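Local atomic coordinates of putative dehydratase (Salmonella enterica subsp. enterica serovar Enteritidis, PDB entry 3TW9), a protein that dehydrates D-gluconate to 2-dehydro-3-deoxy-D-gluconate with low activity in vitro, using one magnesium ion per subunit, and belongs to the mandelate racemase/muconate lactonizing enzyme family. Residues 320-325 with 334-339. Residues are numbered along the deposited sequence; the frame is centred on the assembly and turned at random.
Sequences IRCHVS and RKLAVY
L336 carries its CG anti to the backbone N (chi1 170°), out from helix 330-342, and chi2 of 52° sets CD2 against both I320 and C322, with CD1 beside I320 alone; CG1 of I320, likewise anti to its own N (chi1 -171°), is the atom that touches, while its CD1 is turned away from L336. CD2 of L336 takes the larger part, lying 3.8 Å from C322 SG and 4.0 Å from I320 CG1, whereas CD1 of L336 adds a looser approach of 4.2 Å to the same I320 CG1. The I320 and L336 side chains pass at a slant, and the C322 thiol packs against CD2 as an apolar group. No hydrogen bond spans the two segments, and the backbones stay well apart, with I320 CA 8.2 Å from A337 CA. This is strand-to-helix packing in the beta/alpha barrel of the enolase C-terminal domain-like region: helix 330-342 packs on the outside of strand 319-320, which the loop 321-325 follows. W308 and I312 of the preceding helix 305-313, with I327, also touch L336. Between I320 and C322, R321, a substrate-binding residue, forms salt bridges to E274, a magnesium ligand, and E377. Farther along the helix, Y339 stacks on Y339 of the second subunit. With all three touching residues buried and only carbon and sulfur meeting, the contact is short-range dispersion and hydrophobic packing, consistent with an apolar patch next to the polar substrate site, where the C322 side chain lies about 6 Å from that of H350.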
loop_
_atom_site.group_PDB
_atom_site.type_symbol
_atom_site.label_atom_id
_atom_site.label_comp_id
_atom_site.label_asym_id
_atom_site.label_seq_id
_atom_site.Cartn_x
_atom_site.Cartn_y
_atom_site.Cartn_z
ATOM N N ILE C 320 -11.468 -8.862 -3.462
ATOM C CA ILE C 320 -11.463 -7.853 -4.553
ATOM C C ILE C 320 -11.044 -8.496 -5.905
ATOM O O ILE C 320 -10.057 -9.205 -5.955
ATOM C CB ILE C 320 -10.632 -6.589 -4.139
ATOM C CG1 ILE C 320 -10.779 -5.411 -5.132
ATOM C CG2 ILE C 320 -9.181 -6.878 -3.783
ATOM C CD1 ILE C 320 -12.196 -4.845 -5.213
ATOM N N ARG C 321 -11.819 -8.227 -6.954
ATOM C CA ARG C 321 -11.774 -8.983 -8.220
ATOM C C ARG C 321 -11.295 -8.167 -9.398
ATOM O O ARG C 321 -11.532 -8.561 -10.528
ATOM C CB ARG C 321 -13.186 -9.520 -8.539
ATOM C CG ARG C 321 -13.727 -10.622 -7.576
ATOM C CD ARG C 321 -13.169 -11.987 -7.974
ATOM N NE ARG C 321 -13.643 -12.403 -9.295
ATOM C CZ ARG C 321 -12.925 -13.016 -10.254
ATOM N NH1 ARG C 321 -11.619 -13.271 -10.120
ATOM N NH2 ARG C 321 -13.549 -13.370 -11.380
ATOM N N CYS C 322 -10.634 -7.033 -9.164
ATOM C CA CYS C 322 -10.345 -6.120 -10.296
ATOM C C CYS C 322 -9.488 -6.786 -11.356
ATOM O O CYS C 322 -8.666 -7.679 -11.076
ATOM C CB CYS C 322 -9.679 -4.826 -9.829
ATOM S SG CYS C 322 -10.738 -3.932 -8.652
ATOM N N HIS C 323 -9.764 -6.369 -12.572
ATOM C CA HIS C 323 -8.944 -6.675 -13.726
ATOM C C HIS C 323 -7.793 -5.675 -13.661
ATOM O O HIS C 323 -8.005 -4.472 -13.839
ATOM C CB HIS C 323 -9.845 -6.536 -14.998
ATOM C CG HIS C 323 -9.246 -7.119 -16.241
ATOM N ND1 HIS C 323 -9.721 -8.282 -16.805
ATOM C CD2 HIS C 323 -8.248 -6.691 -17.049
ATOM C CE1 HIS C 323 -9.035 -8.552 -17.903
ATOM N NE2 HIS C 323 -8.131 -7.605 -18.074
ATOM N N VAL C 324 -6.578 -6.166 -13.376
ATOM C CA VAL C 324 -5.428 -5.302 -13.036
ATOM C C VAL C 324 -5.140 -4.189 -14.054
ATOM O O VAL C 324 -4.920 -2.990 -13.664
ATOM C CB VAL C 324 -4.149 -6.131 -12.727
ATOM C CG1 VAL C 324 -2.931 -5.221 -12.563
ATOM C CG2 VAL C 324 -4.373 -6.954 -11.450
ATOM N N SER C 325 -5.163 -4.558 -15.340
ATOM C CA SER C 325 -4.913 -3.545 -16.365
ATOM C C SER C 325 -6.018 -2.487 -16.418
ATOM O O SER C 325 -5.756 -1.333 -16.763
ATOM C CB SER C 325 -4.702 -4.149 -17.749
ATOM O OG SER C 325 -5.888 -4.786 -18.211
ATOM N N ARG C 334 -1.309 -2.857 -6.615
ATOM C CA ARG C 334 -0.517 -3.056 -5.409
ATOM C C ARG C 334 -1.072 -2.221 -4.251
ATOM O O ARG C 334 -1.207 -2.718 -3.120
ATOM C CB ARG C 334 0.951 -2.681 -5.680
ATOM C CG ARG C 334 1.942 -3.674 -5.161
ATOM C CD ARG C 334 2.211 -3.483 -3.703
ATOM N NE ARG C 334 2.253 -4.770 -3.021
ATOM C CZ ARG C 334 2.971 -5.041 -1.935
ATOM N NH1 ARG C 334 3.743 -4.122 -1.369
ATOM N NH2 ARG C 334 2.911 -6.255 -1.417
ATOM N N LYS C 335 -1.418 -0.972 -4.537
ATOM C CA LYS C 335 -1.988 -0.072 -3.519
ATOM C C LYS C 335 -3.312 -0.612 -3.025
ATOM O O LYS C 335 -3.577 -0.588 -1.816
ATOM C CB LYS C 335 -2.140 1.355 -4.041
ATOM C CG LYS C 335 -0.811 2.015 -4.268
ATOM C CD LYS C 335 -1.001 3.439 -4.709
ATOM C CE LYS C 335 0.348 4.006 -5.131
ATOM N NZ LYS C 335 0.136 5.224 -5.968
ATOM N N LEU C 336 -4.104 -1.152 -3.960
ATOM C CA LEU C 336 -5.410 -1.692 -3.636
ATOM C C LEU C 336 -5.258 -2.983 -2.806
ATOM O O LEU C 336 -5.993 -3.198 -1.852
ATOM C CB LEU C 336 -6.171 -1.954 -4.937
ATOM C CG LEU C 336 -7.492 -2.731 -4.906
ATOM C CD1 LEU C 336 -8.468 -2.140 -3.886
ATOM C CD2 LEU C 336 -8.074 -2.655 -6.302
ATOM N N ALA C 337 -4.296 -3.824 -3.177
ATOM C CA ALA C 337 -3.996 -5.062 -2.429
ATOM C C ALA C 337 -3.644 -4.726 -0.974
ATOM O O ALA C 337 -4.139 -5.350 -0.045
ATOM C CB ALA C 337 -2.825 -5.799 -3.088
ATOM N N VAL C 338 -2.808 -3.709 -0.800
ATOM C CA VAL C 338 -2.431 -3.198 0.530
ATOM C C VAL C 338 -3.624 -2.588 1.285
ATOM O O VAL C 338 -3.817 -2.862 2.471
ATOM C CB VAL C 338 -1.254 -2.161 0.424
ATOM C CG1 VAL C 338 -1.094 -1.378 1.726
ATOM C CG2 VAL C 338 0.060 -2.855 0.028
ATOM N N TYR C 339 -4.454 -1.798 0.596
ATOM C CA TYR C 339 -5.631 -1.183 1.245
ATOM C C TYR C 339 -6.567 -2.322 1.714
ATOM O O TYR C 339 -7.047 -2.320 2.825
ATOM C CB TYR C 339 -6.356 -0.227 0.262
ATOM C CG TYR C 339 -7.239 0.797 0.971
ATOM C CD1 TYR C 339 -6.717 2.009 1.353
ATOM C CD2 TYR C 339 -8.582 0.529 1.257
ATOM C CE1 TYR C 339 -7.486 2.945 2.029
ATOM C CE2 TYR C 339 -9.383 1.473 1.925
ATOM C CZ TYR C 339 -8.808 2.690 2.296
ATOM O OH TYR C 339 -9.525 3.659 2.979
#